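Local coordinates for beta-galactosidase (Bacillus circulans subsp. alkalophilus, PDB 3TTY), which catalyses the hydrolysis of terminal non-reducing beta-D-galactose residues in beta-D-galactosides, at residues A[154-159]-A[199-204]; A[99-104]-A[204-209]; A[210-213]-A[217-220]. All blocks are in the same frame, centred on the assembly; numbering follows the deposited sequence.

Overall arrangement
The three contacts lie together at the edge of the TIM-barrel domain, within reach of a second subunit. Contacts 1 and 2 adjoin, sharing Ser204 and joined by probable backbone hydrogen bonds between Tyr156 N and Val99 O and between Ala202 N and Tyr101 O. Contact 1 is buried and packs a tyrosine beside a zinc site, with water-mediated links. Contact 2 is a surface contact, where a tyrosine hydroxyl meets backbone NH groups and charged side chains turn toward other subunits. Contact 3, buried again, is a small meeting of two hydroxyls. Contacts 2 and 3 hold the paired strands 206-207 and 211-212, and Glu206 of contact 2 bonds to Ser218 of contact 3.

Contact 1: residues A[154-159]-A[199-204]; sequences YCYCDN and APNALS. With ZN (zinc ion), chain G.
Tyr156 carries the zinc-binding loop 154-159 onto Ala199, Pro200 and Asn201 of segment 199-204. Just before it in the chain, Cys155 binds the zinc ion through SG at 2.4 Å. The same sulfur accepts a bond from the backbone N of Cys157, which ties the two ligands together. Tyr156 then projects toward the other segment, its CG anti to the carbonyl carbon (chi1 -57°), which sends the ring along Asn201. Asn201 CB sits over one face of its ring, 3.9 Å from the centroid and displaced toward the rim, in a CH-pi contact. The Asn201 amide is turned 45° from the ring, and its ND2 comes within 3.3 Å of Tyr156 CB. At the ring edge, Ala199 CB lies 4.1 Å from Tyr156 CD1.

This loop leads from the fourth strand of the TIM barrel, 142-146, into helix 158-172, and Cys115 and Cys160 complete its four-cysteine zinc site. One water accepts from Asn201 ND2 and donates to Tyr156 O; another accepts from Tyr156 OH and donates to Pro200 O at 2.7 Å. With an alanine in place of Tyr156, Asn201 CB would probably face a gap and the second water would lose its phenolic donor. Across from the tyrosine, Asn201 is fixed by an Asx turn, OD1 accepting from Leu203 N, inside a type I turn that ends at Ser204. Cys157, pointing away from this segment, binds zinc through SG at 2.5 Å and also serves as N-cap of helix 158-172, its side chain capping a backbone N in the first turn.

Contact 2: residues A[99-104]-A[204-209]; sequences VDYEGR and SEEWSG
The hydroxyl of Tyr101 reaches the backbone of strand 206-207 and the turn after it, where Gly209 N donates to Tyr101 OH at 3.1 Å in a bent bond (136° at the hydrogen). Trp207 N is slightly nearer to Tyr101 OH, at 3.0 Å, but its angle is too poor for a hydrogen bond. Glu206 crosses the tyrosine at about a right angle, its carboxylate turned 45° from the ring plane. Its OE2 comes to the ring edge, 3.3 Å from Tyr101 CE1, and Glu206 CB packs 3.4 Å from Tyr101 OH. With CG anti to the backbone N (chi1 179°), the tyrosine extends straight out from its turn to meet this strand.

That turn, type I from Asp100 to Gly103, is organised by Asp100. Its OD1 takes Glu102 N and Arg104 N from opposite faces of the carboxylate plane, the first bond forming an Asx turn. OD2 receives Arg104 NE at 3.0 Å on its syn lone pair, nearly in the guanidinium plane, a salt bridge that holds the arginine against the turn. Gly103 has a positive phi, which suits a residue without a side chain. Arg104 NH1 also bridges to Glu102 of the third subunit, while Glu102 meets Arg104 of the second, so the turn belongs to the trimer interface.

Glu206 in turn bonds to Ser218 and Arg222 of helix 215-243. Strand 206-207 pairs antiparallel with 211-212, and Trp207 packs on Trp315, a galactose-pocket residue, of the second subunit; segment 99-104 lies in the loop between helices 87-92 and 119-135.

Contact 3: residues A[210-213]-A[217-220]; sequences NRTN and ISLD
Thr212 and Ser218 meet hydroxyl to hydroxyl, with Thr212 OG1 2.7 Å from Ser218 OG. On Thr212 the hydroxyl stands anti to the backbone N (chi1 -165°), and this turns OG1 toward the helix while the methyl CG2 takes the place between N and the carbonyl carbon. The methyl is set farther off, 3.8 Å from Ser218 OG, whereas Thr212 CB comes to 3.3 Å of that oxygen. Ser218 CB already points at the strand, and with OG anti to the carbonyl carbon (chi1 -65°) the oxygen is carried on to Thr212.

Ser218 OG also meets Glu206 OE1 in a probable hydrogen bond. A buried hydroxyl is thereby set between a threonine and a carboxylate. Thr212 OG1 also has weak bonds with Glu205 O, next to the partner strand, and with Phe214 N, in the link to the helix.

Arg211, the residue before Thr212 on the strand, points away from the helix. Its chain folds back so that NH2 donates to Asn210 O at 3.0 Å, from a position 37° above the carbonyl plane, and NE adds a weak bond to the same oxygen. NH2 also reaches Ser414 O. On the helix, Asp220 looks elsewhere, forming a salt bridge with Arg223 and accepting bonds from Tyr172 and Trp182.

The contact closes a short antiparallel beta hairpin, strands 206-207 and 211-212, onto the start of helix 215-243, which leads into the fifth strand, 249-253, of the TIM barrel.

Contact 1: residues A[154-159]-A[199-204]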
loop_
_atom_site.group_PDB
_atom_site.type_symbol
_atom_site.label_atom_id
_atom_site.label_comp_id
_atom_site.label_asym_id
_atom_site.label_seq_id
_atom_site.Cartn_x
_atom_site.Cartn_y
_atom_site.Cartn_z
ATOM N N TYR A 154 17.889 10.079 -4.535
ATOM C CA TYR A 154 18.021 11.417 -3.980
ATOM C C TYR A 154 18.420 11.351 -2.521
ATOM O O TYR A 154 18.173 10.348 -1.852
ATOM C CB TYR A 154 16.713 12.186 -4.099
ATOM C CG TYR A 154 16.317 12.477 -5.506
ATOM C CD1 TYR A 154 17.273 12.671 -6.488
ATOM C CD2 TYR A 154 14.981 12.549 -5.866
ATOM C CE1 TYR A 154 16.908 12.937 -7.787
ATOM C CE2 TYR A 154 14.609 12.810 -7.165
ATOM C CZ TYR A 154 15.579 13.000 -8.122
ATOM O OH TYR A 154 15.210 13.267 -9.428
ATOM N N CYS A 155 19.053 12.421 -2.045
ATOM C CA CYS A 155 19.428 12.556 -0.652
ATOM C C CYS A 155 18.799 13.837 -0.103
ATOM O O CYS A 155 18.644 14.820 -0.830
ATOM C CB CYS A 155 20.941 12.620 -0.513
ATOM S SG CYS A 155 21.511 12.785 1.206
ATOM N N TYR A 156 18.443 13.813 1.181
ATOM C CA TYR A 156 17.777 14.932 1.833
ATOM C C TYR A 156 18.476 15.304 3.125
ATOM O O TYR A 156 17.848 15.856 4.023
ATOM C CB TYR A 156 16.314 14.582 2.108
ATOM C CG TYR A 156 15.557 14.184 0.853
ATOM C CD1 TYR A 156 14.919 15.146 0.068
ATOM C CD2 TYR A 156 15.494 12.850 0.444
ATOM C CE1 TYR A 156 14.228 14.794 -1.071
ATOM C CE2 TYR A 156 14.801 12.483 -0.700
ATOM C CZ TYR A 156 14.173 13.461 -1.452
ATOM O OH TYR A 156 13.498 13.117 -2.585
ATOM N N CYS A 157 19.775 15.011 3.218
ATOM C CA CYS A 157 20.532 15.279 4.448
ATOM C C CYS A 157 20.823 16.780 4.634
ATOM O O CYS A 157 20.527 17.606 3.774
ATOM C CB CYS A 157 21.849 14.476 4.479
ATOM S SG CYS A 157 23.220 15.192 3.482
ATOM N N ASP A 158 21.409 17.125 5.767
ATOM C CA ASP A 158 21.795 18.506 6.032
ATOM C C ASP A 158 22.723 19.149 5.000
ATOM O O ASP A 158 22.561 20.319 4.651
ATOM C CB ASP A 158 22.445 18.600 7.396
ATOM C CG ASP A 158 21.655 19.450 8.321
ATOM O OD1 ASP A 158 20.673 18.918 8.896
ATOM O OD2 ASP A 158 21.993 20.655 8.431
ATOM N N ASN A 159 23.707 18.392 4.532
ATOM C CA ASN A 159 24.640 18.906 3.544
ATOM C C ASN A 159 23.978 19.191 2.202
ATOM O O ASN A 159 24.267 20.207 1.558
ATOM C CB ASN A 159 25.853 17.976 3.414
ATOM C CG ASN A 159 26.740 18.026 4.648
ATOM O OD1 ASN A 159 26.764 19.036 5.357
ATOM N ND2 ASN A 159 27.451 16.947 4.925
ATOM N N ALA A 199 14.641 21.189 2.126
ATOM C CA ALA A 199 14.510 20.199 1.063
ATOM C C ALA A 199 13.092 19.658 1.093
ATOM O O ALA A 199 12.525 19.482 2.163
ATOM C CB ALA A 199 15.506 19.073 1.263
ATOM N N PRO A 200 12.511 19.400 -0.086
ATOM C CA PRO A 200 11.153 18.871 -0.153
ATOM C C PRO A 200 11.125 17.349 -0.063
ATOM O O PRO A 200 11.544 16.670 -0.985
ATOM C CB PRO A 200 10.675 19.325 -1.542
ATOM C CG PRO A 200 11.939 19.377 -2.378
ATOM C CD PRO A 200 13.087 19.641 -1.426
ATOM N N ASN A 201 10.645 16.823 1.054
ATOM C CA ASN A 201 10.391 15.391 1.185
ATOM C C ASN A 201 9.199 15.197 2.111
ATOM O O ASN A 201 8.401 16.110 2.275
ATOM C CB ASN A 201 11.643 14.628 1.655
ATOM C CG ASN A 201 12.110 15.053 3.033
ATOM O OD1 ASN A 201 11.433 15.806 3.724
ATOM N ND2 ASN A 201 13.267 14.547 3.449
ATOM N N ALA A 202 9.069 14.027 2.712
ATOM C CA ALA A 202 7.884 13.734 3.518
ATOM C C ALA A 202 7.748 14.613 4.769
ATOM O O ALA A 202 6.678 14.684 5.361
ATOM C CB ALA A 202 7.833 12.241 3.895
ATOM N N LEU A 203 8.830 15.272 5.177
ATOM C CA LEU A 203 8.781 16.134 6.350
ATOM C C LEU A 203 8.265 17.533 5.991
ATOM O O LEU A 203 7.926 18.304 6.874
ATOM C CB LEU A 203 10.161 16.252 7.017
ATOM C CG LEU A 203 10.863 14.975 7.515
ATOM C CD1 LEU A 203 12.237 15.271 8.164
ATOM C CD2 LEU A 203 9.975 14.189 8.479
ATOM N N SER A 204 8.205 17.854 4.697
ATOM C CA SER A 204 7.988 19.237 4.287
ATOM C C SER A 204 6.872 19.432 3.255
ATOM O O SER A 204 5.722 19.532 3.639
ATOM C CB SER A 204 9.308 19.878 3.831
ATOM O OG SER A 204 9.940 19.089 2.834
HETATM ZN ZN ZN G . 23.093 14.554 1.050
HETATM O O HOH W 1 15.186 15.426 5.639
HETATM O O HOH W 2 11.745 14.880 -3.058
#

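Contact 2: residues A[99-104]-A[204-209]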
loop_
_atom_site.group_PDB
_atom_site.type_symbol
_atom_site.label_atom_id
_atom_site.label_comp_id
_atom_site.label_asym_id
_atom_site.label_seq_id
_atom_site.Cartn_x
_atom_site.Cartn_y
_atom_site.Cartn_z
ATOM N N VAL A 99 20.249 10.634 3.798
ATOM C CA VAL A 99 19.015 10.738 4.543
ATOM C C VAL A 99 17.892 10.557 3.522
ATOM O O VAL A 99 17.903 11.171 2.442
ATOM C CB VAL A 99 18.935 12.077 5.279
ATOM C CG1 VAL A 99 17.507 12.388 5.709
ATOM C CG2 VAL A 99 19.851 12.033 6.480
ATOM N N ASP A 100 16.952 9.665 3.822
ATOM C CA ASP A 100 15.975 9.313 2.810
ATOM C C ASP A 100 14.767 10.248 2.757
ATOM O O ASP A 100 14.636 11.194 3.537
ATOM C CB ASP A 100 15.554 7.840 2.915
ATOM C CG ASP A 100 14.840 7.517 4.216
ATOM O OD1 ASP A 100 14.118 8.389 4.747
ATOM O OD2 ASP A 100 15.001 6.375 4.706
ATOM N N TYR A 101 13.898 9.961 1.807
ATOM C CA TYR A 101 12.682 10.713 1.572
ATOM C C TYR A 101 11.805 10.780 2.828
ATOM O O TYR A 101 11.023 11.711 2.989
ATOM C CB TYR A 101 11.945 10.072 0.390
ATOM C CG TYR A 101 10.627 10.709 0.010
ATOM C CD1 TYR A 101 10.581 11.790 -0.861
ATOM C CD2 TYR A 101 9.427 10.205 0.500
ATOM C CE1 TYR A 101 9.369 12.359 -1.226
ATOM C CE2 TYR A 101 8.218 10.765 0.146
ATOM C CZ TYR A 101 8.190 11.842 -0.716
ATOM O OH TYR A 101 6.981 12.387 -1.079
ATOM N N GLU A 102 11.960 9.819 3.736
ATOM C CA GLU A 102 11.165 9.828 4.953
ATOM C C GLU A 102 11.873 10.568 6.085
ATOM O O GLU A 102 11.367 10.618 7.199
ATOM C CB GLU A 102 10.797 8.401 5.398
ATOM C CG GLU A 102 10.253 7.488 4.288
ATOM C CD GLU A 102 8.843 7.849 3.839
ATOM O OE1 GLU A 102 8.135 8.584 4.566
ATOM O OE2 GLU A 102 8.442 7.398 2.745
ATOM N N GLY A 103 13.041 11.139 5.795
ATOM C CA GLY A 103 13.800 11.914 6.774
ATOM C C GLY A 103 14.795 11.098 7.598
ATOM O O GLY A 103 15.464 11.625 8.499
ATOM N N ARG A 104 14.901 9.811 7.292
ATOM C CA ARG A 104 15.716 8.912 8.104
ATOM C C ARG A 104 17.173 8.901 7.681
ATOM O O ARG A 104 17.475 8.775 6.499
ATOM C CB ARG A 104 15.172 7.488 8.009
ATOM C CG ARG A 104 13.782 7.322 8.569
ATOM C CD ARG A 104 13.294 5.887 8.367
ATOM N NE ARG A 104 13.174 5.547 6.954
ATOM C CZ ARG A 104 12.418 4.559 6.496
ATOM N NH1 ARG A 104 11.713 3.815 7.343
ATOM N NH2 ARG A 104 12.359 4.319 5.197
ATOM N N SER A 204 8.205 17.854 4.697
ATOM C CA SER A 204 7.988 19.237 4.287
ATOM C C SER A 204 6.872 19.432 3.255
ATOM O O SER A 204 5.722 19.532 3.639
ATOM C CB SER A 204 9.308 19.878 3.831
ATOM O OG SER A 204 9.940 19.089 2.834
ATOM N N GLU A 205 7.202 19.476 1.961
ATOM C CA GLU A 205 6.204 19.755 0.926
ATOM C C GLU A 205 5.651 18.526 0.203
ATOM O O GLU A 205 4.694 18.636 -0.557
ATOM C CB GLU A 205 6.781 20.691 -0.139
ATOM C CG GLU A 205 7.255 22.035 0.361
ATOM C CD GLU A 205 6.122 22.939 0.854
ATOM O OE1 GLU A 205 6.417 24.101 1.188
ATOM O OE2 GLU A 205 4.954 22.491 0.913
ATOM N N GLU A 206 6.261 17.367 0.404
ATOM C CA GLU A 206 5.953 16.223 -0.455
ATOM C C GLU A 206 5.338 15.072 0.306
ATOM O O GLU A 206 5.479 14.975 1.523
ATOM C CB GLU A 206 7.197 15.746 -1.216
ATOM C CG GLU A 206 7.653 16.758 -2.266
ATOM C CD GLU A 206 8.769 16.254 -3.175
ATOM O OE1 GLU A 206 9.356 17.091 -3.893
ATOM O OE2 GLU A 206 9.058 15.034 -3.181
ATOM N N TRP A 207 4.633 14.215 -0.417
ATOM C CA TRP A 207 4.129 12.990 0.176
ATOM C C TRP A 207 3.871 11.962 -0.905
ATOM O O TRP A 207 3.766 12.297 -2.087
ATOM C CB TRP A 207 2.864 13.243 0.996
ATOM C CG TRP A 207 1.642 13.667 0.184
ATOM C CD1 TRP A 207 0.591 12.873 -0.199
ATOM C CD2 TRP A 207 1.339 14.990 -0.308
ATOM N NE1 TRP A 207 -0.340 13.618 -0.889
ATOM C CE2 TRP A 207 0.091 14.917 -0.966
ATOM C CE3 TRP A 207 2.002 16.222 -0.250
ATOM C CZ2 TRP A 207 -0.502 16.025 -1.578
ATOM C CZ3 TRP A 207 1.407 17.330 -0.854
ATOM C CH2 TRP A 207 0.164 17.220 -1.506
ATOM N N SER A 208 3.791 10.705 -0.484
ATOM C CA SER A 208 3.437 9.601 -1.375
ATOM C C SER A 208 4.357 9.499 -2.568
ATOM O O SER A 208 3.951 9.015 -3.623
ATOM C CB SER A 208 1.989 9.733 -1.854
ATOM O OG SER A 208 1.090 9.590 -0.763
ATOM N N GLY A 209 5.592 9.964 -2.403
ATOM C CA GLY A 209 6.633 9.743 -3.397
ATOM C C GLY A 209 6.608 10.654 -4.614
ATOM O O GLY A 209 7.664 10.920 -5.202
#

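Contact 3: residues A[210-213]-A[217-220]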
loop_
_atom_site.group_PDB
_atom_site.type_symbol
_atom_site.label_atom_id
_atom_site.label_comp_id
_atom_site.label_asym_id
_atom_site.label_seq_id
_atom_site.Cartn_x
_atom_site.Cartn_y
_atom_site.Cartn_z
ATOM N N ASN A 210 5.423 11.130 -5.002
ATOM C CA ASN A 210 5.292 11.952 -6.208
ATOM C C ASN A 210 4.328 13.134 -6.092
ATOM O O ASN A 210 4.006 13.773 -7.091
ATOM C CB ASN A 210 4.894 11.089 -7.415
ATOM C CG ASN A 210 3.581 10.316 -7.203
ATOM O OD1 ASN A 210 3.365 9.277 -7.830
ATOM N ND2 ASN A 210 2.712 10.813 -6.325
ATOM N N ARG A 211 3.857 13.419 -4.884
ATOM C CA ARG A 211 2.919 14.521 -4.682
ATOM C C ARG A 211 3.633 15.679 -3.991
ATOM O O ARG A 211 4.564 15.457 -3.214
ATOM C CB ARG A 211 1.725 14.061 -3.837
ATOM C CG ARG A 211 0.395 13.954 -4.576
ATOM C CD ARG A 211 0.396 12.881 -5.639
ATOM N NE ARG A 211 1.222 13.252 -6.783
ATOM C CZ ARG A 211 0.796 13.977 -7.814
ATOM N NH1 ARG A 211 -0.457 14.422 -7.843
ATOM N NH2 ARG A 211 1.623 14.267 -8.811
ATOM N N THR A 212 3.197 16.909 -4.259
ATOM C CA THR A 212 3.832 18.075 -3.656
ATOM C C THR A 212 2.882 19.265 -3.570
ATOM O O THR A 212 1.995 19.418 -4.400
ATOM C CB THR A 212 5.087 18.507 -4.448
ATOM O OG1 THR A 212 5.871 19.415 -3.663
ATOM C CG2 THR A 212 4.686 19.178 -5.760
ATOM N N ASN A 213 3.084 20.101 -2.555
ATOM C CA ASN A 213 2.345 21.347 -2.401
ATOM C C ASN A 213 2.962 22.479 -3.229
ATOM O O ASN A 213 2.278 23.426 -3.613
ATOM C CB ASN A 213 2.350 21.764 -0.938
ATOM C CG ASN A 213 1.593 20.802 -0.057
ATOM O OD1 ASN A 213 0.495 20.373 -0.388
ATOM N ND2 ASN A 213 2.182 20.451 1.066
ATOM N N ILE A 217 9.599 24.131 -5.969
ATOM C CA ILE A 217 10.630 23.644 -5.066
ATOM C C ILE A 217 11.031 22.199 -5.420
ATOM O O ILE A 217 12.206 21.881 -5.554
ATOM C CB ILE A 217 10.135 23.728 -3.612
ATOM C CG1 ILE A 217 9.739 25.170 -3.283
ATOM C CG2 ILE A 217 11.195 23.230 -2.647
ATOM C CD1 ILE A 217 9.274 25.373 -1.846
ATOM N N SER A 218 10.037 21.334 -5.580
ATOM C CA SER A 218 10.272 19.936 -5.909
ATOM C C SER A 218 11.035 19.801 -7.218
ATOM O O SER A 218 11.955 18.991 -7.336
ATOM C CB SER A 218 8.939 19.209 -6.007
ATOM O OG SER A 218 8.301 19.175 -4.744
ATOM N N LEU A 219 10.649 20.605 -8.199
ATOM C CA LEU A 219 11.290 20.592 -9.506
ATOM C C LEU A 219 12.764 20.979 -9.401
ATOM O O LEU A 219 13.626 20.267 -9.902
ATOM C CB LEU A 219 10.556 21.536 -10.458
ATOM C CG LEU A 219 11.062 21.661 -11.897
ATOM C CD1 LEU A 219 11.244 20.296 -12.521
ATOM C CD2 LEU A 219 10.100 22.528 -12.736
ATOM N N ASP A 220 13.040 22.109 -8.747
ATOM C CA ASP A 220 14.409 22.562 -8.512
ATOM C C ASP A 220 15.253 21.603 -7.701
ATOM O O ASP A 220 16.448 21.505 -7.922
ATOM C CB ASP A 220 14.445 23.943 -7.840
ATOM C CG ASP A 220 14.175 25.070 -8.821
ATOM O OD1 ASP A 220 13.960 26.213 -8.366
ATOM O OD2 ASP A 220 14.145 24.804 -10.045
#